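Local coordinates for esterase (Alcaligenes sp., PDB 1QLW), which probably hydrolyses carboxylic esters, as a bacterial carboxylesterase of the alpha/beta-hydrolase family, at residues A[76-81]-A[86-91]; A[203-208]-A[299-304]; A[67-72]-A[105-110]. All coordinates share one frame; numbering follows the deposited sequence. Where two conformers were deposited one is given.

Contact 1: A[76-81]-A[86-91]; sequences MTWETT and MGWDEY
W78 brings the edge of its six-membered ring, through CZ3, to CE3 of W88, in the interior beside the central sheet. At its root, W78 CB sits 4.2 Å from D89 CB. CG lies opposite the carbonyl carbon and beside the backbone N (chi1 -45°), which sends the ring toward the far tryptophan. CE3 comes within 3.9 Å of W88 CE3, and the next atom out, CZ3, makes the closest touch at 3.6 Å to that same W88 CE3. Beyond it CH2 packs on L203, while NE1 runs beside the backbone of H69. The planes are only 27° apart but slid, so the six-membered centroids stand 5.9 Å apart and the rings barely overlap. T77 CG2 rests over one face of W78. W88 NE1 reaches N306 O, and the W88 ring also packs on V309, A310 and I313 of helix 306-319. The segments belong to a beta-alpha-beta crossover of the alpha/beta-hydrolase sheet: strand 65-68, this loop, helix 88-94, then the parallel strand 99-103. G87 is the N-cap. D89 N donates to W78 O at 3.0 Å, nearly straight at 165°, and D89 CB packs against that oxygen. Water 1, 2.9 Å from W78 O and donating to it, accepts from E90 N, so W78 O accepts from D89 N directly and from water 1, which passes the link on to E90 N. Having no side chain, G87 lets E79 O approach its CA to 3.3 Å in a CA-H...O contact. T81 CG2 fills in beside M86 O. E79 turns its carboxylate to the second subunit, where it meets R53, R109, S20 and Y51; D89 OD1 is taken by T99.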
# COMPACT_ATOMS: atom_id res chain seq x y z
N MET A 76 -3.62 -4.98 2.86
CA MET A 76 -3.77 -4.97 4.31
C MET A 76 -4.75 -6.03 4.79
O MET A 76 -4.60 -6.50 5.93
CB MET A 76 -4.26 -3.58 4.73
CG MET A 76 -4.62 -3.43 6.20
SD MET A 76 -3.18 -3.58 7.28
CE MET A 76 -3.97 -3.60 8.89
N THR A 77 -5.72 -6.44 3.99
CA THR A 77 -6.67 -7.49 4.33
C THR A 77 -5.97 -8.64 5.04
O THR A 77 -6.55 -9.19 5.99
CB THR A 77 -7.31 -8.04 3.03
OG1 THR A 77 -8.16 -7.07 2.44
CG2 THR A 77 -8.15 -9.30 3.29
N TRP A 78 -4.83 -9.05 4.52
CA TRP A 78 -4.14 -10.26 4.93
C TRP A 78 -3.08 -10.07 5.99
O TRP A 78 -2.44 -11.04 6.40
CB TRP A 78 -3.48 -10.89 3.69
CG TRP A 78 -4.35 -10.94 2.47
CD1 TRP A 78 -4.28 -10.11 1.39
CD2 TRP A 78 -5.45 -11.83 2.22
NE1 TRP A 78 -5.25 -10.42 0.48
CE2 TRP A 78 -5.98 -11.48 0.96
CE3 TRP A 78 -6.03 -12.89 2.93
CZ2 TRP A 78 -7.06 -12.16 0.40
CZ3 TRP A 78 -7.09 -13.56 2.38
CH2 TRP A 78 -7.59 -13.20 1.12
N GLU A 79 -2.82 -8.81 6.36
CA GLU A 79 -1.76 -8.45 7.30
C GLU A 79 -2.28 -8.58 8.71
O GLU A 79 -3.21 -9.35 8.95
CB GLU A 79 -1.21 -7.06 6.90
CG GLU A 79 -0.58 -7.10 5.50
CD GLU A 79 0.03 -5.81 5.03
OE1 GLU A 79 -0.15 -4.75 5.66
OE2 GLU A 79 0.67 -5.84 3.95
N THR A 80 -1.74 -7.87 9.70
CA THR A 80 -2.25 -7.97 11.06
C THR A 80 -3.76 -7.73 11.06
O THR A 80 -4.24 -6.81 10.40
CB THR A 80 -1.60 -6.89 11.91
OG1 THR A 80 -0.18 -6.93 11.69
CG2 THR A 80 -1.95 -6.98 13.37
N THR A 81 -4.49 -8.53 11.84
CA THR A 81 -5.94 -8.34 11.88
C THR A 81 -6.27 -7.01 12.53
O THR A 81 -5.45 -6.39 13.22
CB THR A 81 -6.63 -9.47 12.66
OG1 THR A 81 -6.28 -9.37 14.05
CG2 THR A 81 -6.23 -10.85 12.12
N MET A 86 -2.14 -12.14 14.46
CA MET A 86 -1.47 -12.64 13.27
C MET A 86 -2.50 -12.86 12.15
O MET A 86 -3.57 -13.45 12.35
CB MET A 86 -0.81 -13.98 13.62
CG MET A 86 0.10 -14.48 12.51
SD MET A 86 0.87 -16.06 12.92
CE MET A 86 1.89 -15.58 14.32
N GLY A 87 -2.14 -12.37 10.98
CA GLY A 87 -2.97 -12.56 9.79
C GLY A 87 -2.47 -13.77 8.99
O GLY A 87 -1.48 -14.43 9.30
N TRP A 88 -3.18 -14.00 7.88
CA TRP A 88 -2.84 -15.12 7.03
C TRP A 88 -1.50 -14.94 6.33
O TRP A 88 -0.81 -15.94 6.09
CB TRP A 88 -3.92 -15.41 6.00
CG TRP A 88 -5.15 -16.07 6.53
CD1 TRP A 88 -5.47 -16.38 7.83
CD2 TRP A 88 -6.26 -16.51 5.74
NE1 TRP A 88 -6.70 -16.97 7.89
CE2 TRP A 88 -7.20 -17.08 6.61
CE3 TRP A 88 -6.54 -16.49 4.37
CZ2 TRP A 88 -8.42 -17.60 6.17
CZ3 TRP A 88 -7.75 -17.01 3.94
CH2 TRP A 88 -8.68 -17.56 4.84
N ASP A 89 -1.12 -13.72 5.97
CA ASP A 89 0.19 -13.56 5.33
C ASP A 89 1.32 -14.10 6.20
O ASP A 89 2.08 -14.99 5.82
CB ASP A 89 0.29 -12.08 5.05
CG ASP A 89 1.56 -11.76 4.35
OD1 ASP A 89 2.23 -12.63 3.78
OD2 ASP A 89 1.85 -10.55 4.39
N GLU A 90 1.39 -13.61 7.45
CA GLU A 90 2.42 -14.07 8.38
C GLU A 90 2.26 -15.54 8.70
O GLU A 90 3.24 -16.28 8.78
CB GLU A 90 2.34 -13.25 9.67
CG GLU A 90 3.39 -13.69 10.68
CD GLU A 90 3.46 -12.91 11.96
OE1 GLU A 90 2.79 -11.87 12.09
OE2 GLU A 90 4.21 -13.35 12.87
N TYR A 91 1.03 -16.01 8.88
CA TYR A 91 0.81 -17.41 9.21
C TYR A 91 1.30 -18.31 8.09
O TYR A 91 1.98 -19.32 8.31
CB TYR A 91 -0.65 -17.67 9.52
CG TYR A 91 -0.90 -19.04 10.09
CD1 TYR A 91 -0.38 -19.38 11.33
CD2 TYR A 91 -1.71 -19.96 9.46
CE1 TYR A 91 -0.67 -20.61 11.91
CE2 TYR A 91 -2.02 -21.18 10.01
CZ TYR A 91 -1.50 -21.50 11.25
OH TYR A 91 -1.79 -22.70 11.87
O HOH W 1 -0.44 -11.50 8.39

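Contact 2: A[203-208]-A[299-304]. With SO4 (sulfate ion), chain D.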
# COMPACT_ATOMS: atom_id res chain seq x y z
N LEU A 203 -5.10 -17.14 -4.38
CA LEU A 203 -6.11 -17.10 -3.32
C LEU A 203 -6.77 -15.72 -3.35
O LEU A 203 -6.13 -14.70 -3.16
CB LEU A 203 -5.47 -17.39 -1.97
CG LEU A 203 -6.45 -17.62 -0.82
CD1 LEU A 203 -5.80 -18.46 0.27
CD2 LEU A 203 -6.96 -16.31 -0.28
N SER A 204 -8.07 -15.72 -3.66
CA SER A 204 -8.83 -14.49 -3.83
C SER A 204 -10.00 -14.40 -2.88
O SER A 204 -10.31 -15.32 -2.11
CB SER A 204 -9.29 -14.36 -5.27
OG SER A 204 -10.19 -15.41 -5.57
N HIS A 205 -10.70 -13.27 -2.92
CA HIS A 205 -11.74 -12.94 -1.96
C HIS A 205 -12.81 -12.06 -2.58
O HIS A 205 -12.49 -10.99 -3.10
CB HIS A 205 -11.10 -12.18 -0.77
CG HIS A 205 -12.01 -11.88 0.38
ND1 HIS A 205 -11.89 -10.71 1.10
CD2 HIS A 205 -13.02 -12.61 0.92
CE1 HIS A 205 -12.83 -10.78 2.04
NE2 HIS A 205 -13.52 -11.91 1.98
N SER A 206 -14.08 -12.44 -2.50
CA SER A 206 -15.18 -11.52 -2.79
C SER A 206 -15.14 -10.88 -4.16
O SER A 206 -15.24 -11.65 -5.12
CB SER A 206 -15.24 -10.52 -1.64
OG SER A 206 -16.57 -10.02 -1.52
N GLN A 207 -14.98 -9.57 -4.32
CA GLN A 207 -14.87 -8.96 -5.66
C GLN A 207 -13.81 -9.63 -6.52
O GLN A 207 -13.99 -9.74 -7.74
CB GLN A 207 -14.46 -7.50 -5.44
CG GLN A 207 -14.10 -6.71 -6.70
CD GLN A 207 -13.52 -5.40 -6.22
OE1 GLN A 207 -12.33 -5.34 -5.87
NE2 GLN A 207 -14.32 -4.36 -6.13
N SER A 208 -12.69 -10.03 -5.94
CA SER A 208 -11.64 -10.68 -6.73
C SER A 208 -11.83 -12.19 -6.79
O SER A 208 -11.01 -12.87 -7.41
CB SER A 208 -10.24 -10.38 -6.20
OG SER A 208 -10.09 -10.97 -4.92
N MET A 299 -15.23 -11.70 6.41
CA MET A 299 -13.84 -11.36 6.66
C MET A 299 -13.17 -12.47 7.45
O MET A 299 -12.46 -12.23 8.44
CB MET A 299 -13.75 -10.02 7.38
CG MET A 299 -14.33 -8.85 6.61
SD MET A 299 -13.57 -8.52 5.03
CE MET A 299 -11.89 -8.15 5.51
N MET A 300 -13.31 -13.71 6.98
CA MET A 300 -12.91 -14.86 7.80
C MET A 300 -11.40 -14.93 8.02
O MET A 300 -10.95 -15.54 9.00
CB MET A 300 -13.45 -16.16 7.21
CG MET A 300 -12.83 -16.51 5.87
SD MET A 300 -13.51 -18.06 5.21
CE MET A 300 -15.18 -17.51 4.82
N MET A 301 -10.60 -14.32 7.14
CA MET A 301 -9.16 -14.23 7.34
C MET A 301 -8.79 -13.32 8.50
O MET A 301 -7.65 -13.35 8.97
CB MET A 301 -8.44 -13.80 6.06
CG MET A 301 -8.64 -12.36 5.62
SD MET A 301 -10.32 -11.88 5.14
CE MET A 301 -10.47 -12.87 3.62
N GLN A 302 -9.73 -12.53 9.00
CA GLN A 302 -9.54 -11.63 10.13
C GLN A 302 -10.29 -12.09 11.39
O GLN A 302 -10.16 -11.47 12.46
CB GLN A 302 -10.02 -10.21 9.80
CG GLN A 302 -9.22 -9.59 8.66
CD GLN A 302 -9.70 -8.22 8.26
OE1 GLN A 302 -10.67 -7.70 8.79
NE2 GLN A 302 -8.99 -7.66 7.28
N ASP A 303 -11.11 -13.13 11.27
CA ASP A 303 -11.94 -13.61 12.35
C ASP A 303 -11.11 -14.18 13.49
O ASP A 303 -9.92 -14.47 13.35
CB ASP A 303 -12.94 -14.64 11.79
CG ASP A 303 -14.17 -14.08 11.10
OD1 ASP A 303 -14.41 -12.87 11.16
OD2 ASP A 303 -14.88 -14.93 10.49
N ARG A 304 -11.74 -14.39 14.65
CA ARG A 304 -11.04 -14.86 15.83
C ARG A 304 -10.47 -16.26 15.64
O ARG A 304 -9.48 -16.62 16.28
CB ARG A 304 -11.95 -14.76 17.05
CG ARG A 304 -12.22 -13.32 17.47
CD ARG A 304 -13.07 -13.26 18.73
NE ARG A 304 -14.39 -13.85 18.58
CZ ARG A 304 -14.82 -15.05 18.94
NH1 ARG A 304 -14.03 -15.91 19.58
NH2 ARG A 304 -16.08 -15.37 18.70
S SO4 D . -18.47 -8.35 -4.57
O1 SO4 D . -19.90 -7.88 -4.43
O2 SO4 D . -18.30 -9.51 -3.61
O3 SO4 D . -17.57 -7.22 -4.19
O4 SO4 D . -18.22 -8.87 -5.94
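H205 sets its CG opposite the backbone N (chi1 -174°), and M301 squeezes its CG between backbone N and carbonyl carbon (chi1 70°) before folding back at chi2 and chi3; together these bring a methyl down onto an imidazole. H205 ends strand 200-205 just before S206, whose positive phi at the sharp turn from strand to helix marks the nucleophile elbow of the alpha/beta-hydrolase fold, with S206 probably the nucleophile. M301 CE sits almost exactly over the ring centre, 3.5 Å from the centroid and 6° off the normal, a CH-pi contact in which every ring atom is about equally near. S206 CB covers the opposite face. M299, also bent twice, brings SD to the ring edge, 3.8 Å from H205 CE1, a Met-aromatic approach close to the ring plane. The two methionines thus take a face and an edge, while NE2 is held by H298 O. That bond ties the elbow to the loop after strand 283-287, where relatives carry the catalytic histidine. Across the elbow, S208 N bonds back to H205 O at 3.0 Å. A sulfate, probably from the crystallisation liquor, receives a 2.8 Å hydrogen bond at its O2 from S206 OG.

Contact 3: A[67-72]-A[105-110]; sequences LIHGCC and SGRGRS
The H69 imidazole offers its edge to R107: NH1 lies near the ring plane, 3.2 Å from H69 CE1, and CZ follows behind it in the plane. The guanidinium is turned 64° against the ring, and at its own edge, within its plane, stands G70 O. This H69-G70 pair follows strand 65-68 at the place where many alpha/beta hydrolases carry the His-Gly of the oxyanion-hole loop, a role consistent with its position here. Two side chains grip G70 O. H69 ND1 donates at 2.8 Å, in the carbonyl plane and on a lone pair, with the oxygen also in the plane of the imidazole. R107 NH1 donates at 2.8 Å to the same G70 O, 18° out of the carbonyl plane, with an N-H...O angle of 157°. R107 reaches it with CG opposite its backbone N and the chain bent at chi2 and chi3, so that CG passes 3.8 Å from H69 CE1 while the guanidinium turns its edge to the G70 carbonyl. NH1 also bonds to L73 O, and NH2 bonds to Q207. D175 pairs with the R107 charge through NH2 and also takes the N-H of C72. R107 itself opens a type II' turn with G108 at its second position, closed by S110 N to R107 O at 3.0 Å. R109 of this turn extends to E79 and D103 of the second subunit. Beyond the gripped carbonyl, the neighbouring C71 and C72 are joined by a disulfide, and the C71 side chain lies near the bound sulfate. The far nitrogen of the imidazole, H69 NE2, accepts a hydrogen bond from the backbone N of Q104, so bonds at both nitrogens fix the ring's rotation.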
# COMPACT_ATOMS: atom_id res chain seq x y z
N LEU A 67 -1.94 -13.76 -2.64
CA LEU A 67 -3.12 -13.32 -1.90
C LEU A 67 -3.71 -12.07 -2.54
O LEU A 67 -3.00 -11.08 -2.71
CB LEU A 67 -2.79 -13.05 -0.43
CG LEU A 67 -2.27 -14.23 0.39
CD1 LEU A 67 -1.81 -13.76 1.77
CD2 LEU A 67 -3.34 -15.29 0.54
N ILE A 68 -5.00 -12.14 -2.88
CA ILE A 68 -5.67 -11.17 -3.72
C ILE A 68 -6.91 -10.63 -3.02
O ILE A 68 -7.93 -11.33 -2.92
CB ILE A 68 -6.05 -11.83 -5.06
CG1 ILE A 68 -4.87 -12.56 -5.73
CG2 ILE A 68 -6.67 -10.81 -6.01
CD1 ILE A 68 -5.33 -13.67 -6.65
N HIS A 69 -6.84 -9.41 -2.50
CA HIS A 69 -7.94 -8.80 -1.76
C HIS A 69 -9.14 -8.50 -2.67
O HIS A 69 -9.04 -8.48 -3.89
CB HIS A 69 -7.46 -7.51 -1.07
CG HIS A 69 -7.11 -6.44 -2.06
ND1 HIS A 69 -8.11 -5.68 -2.66
CD2 HIS A 69 -5.95 -6.00 -2.58
CE1 HIS A 69 -7.51 -4.85 -3.53
NE2 HIS A 69 -6.20 -5.02 -3.50
N GLY A 70 -10.26 -8.21 -2.00
CA GLY A 70 -11.50 -7.88 -2.67
C GLY A 70 -11.84 -6.41 -2.62
O GLY A 70 -10.95 -5.55 -2.69
N CYS A 71 -13.14 -6.09 -2.62
CA CYS A 71 -13.56 -4.71 -2.74
C CYS A 71 -13.16 -3.90 -1.54
O CYS A 71 -13.00 -4.40 -0.43
CB CYS A 71 -15.06 -4.49 -2.91
SG CYS A 71 -15.98 -4.25 -1.37
N CYS A 72 -13.01 -2.58 -1.74
CA CYS A 72 -13.07 -1.65 -0.63
C CYS A 72 -11.91 -1.79 0.35
O CYS A 72 -11.97 -1.25 1.46
CB CYS A 72 -14.41 -1.89 0.13
SG CYS A 72 -15.85 -2.27 -0.85
N SER A 105 -4.84 -3.63 -9.35
CA SER A 105 -4.74 -2.47 -10.23
C SER A 105 -5.75 -1.42 -9.77
O SER A 105 -6.90 -1.73 -9.46
CB SER A 105 -5.04 -2.91 -11.65
OG SER A 105 -4.10 -3.83 -12.14
N GLY A 106 -5.31 -0.17 -9.73
CA GLY A 106 -6.18 0.93 -9.36
C GLY A 106 -6.62 0.95 -7.91
O GLY A 106 -7.65 1.55 -7.62
N ARG A 107 -5.85 0.34 -7.03
CA ARG A 107 -6.16 0.28 -5.61
C ARG A 107 -4.84 0.40 -4.84
O ARG A 107 -3.82 -0.11 -5.26
CB ARG A 107 -6.85 -1.04 -5.23
CG ARG A 107 -7.53 -1.07 -3.88
CD ARG A 107 -8.93 -0.47 -3.84
NE ARG A 107 -9.80 -1.09 -4.83
CZ ARG A 107 -10.31 -2.32 -4.74
NH1 ARG A 107 -10.15 -3.00 -3.61
NH2 ARG A 107 -10.93 -2.85 -5.78
N GLY A 108 -4.89 1.00 -3.64
CA GLY A 108 -3.71 0.96 -2.79
C GLY A 108 -2.51 1.58 -3.49
O GLY A 108 -2.57 2.71 -4.01
N ARG A 109 -1.40 0.85 -3.46
CA ARG A 109 -0.15 1.33 -4.05
C ARG A 109 -0.07 1.20 -5.57
O ARG A 109 0.95 1.58 -6.14
CB ARG A 109 1.00 0.62 -3.35
CG ARG A 109 1.10 1.01 -1.89
CD ARG A 109 2.19 0.27 -1.16
NE ARG A 109 2.38 0.85 0.17
CZ ARG A 109 3.38 0.53 0.97
NH1 ARG A 109 4.17 -0.51 0.69
NH2 ARG A 109 3.63 1.27 2.04
N SER A 110 -1.13 0.70 -6.21
CA SER A 110 -1.23 0.53 -7.65
C SER A 110 -1.96 1.71 -8.28
O SER A 110 -3.13 1.96 -7.98
CB SER A 110 -2.00 -0.76 -7.94
OG SER A 110 -1.38 -1.87 -7.34

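In the fold
All three contacts are buried, but at different distances from the chain centre: contacts 2 and 3 are each centred about 7 Å from it, contact 1 about 13 Å. Contacts 2 and 3 sit at the ends of neighbouring parallel strands, 200-205 and 65-68, and Q207 meets R107 between them. Contact 1 belongs to the crossover after strand 65-68; its W78 touches both others, lying against M301 and L203 on one hand and the backbone of I68 and H69 on the other. Chemistry shifts accordingly: indoles and a helix start in 76-81/86-91, methionine on imidazole in 203-208/299-304, a shared carbonyl and arginine in 67-72/105-110. Contacts 1 and 3 also reach the second subunit.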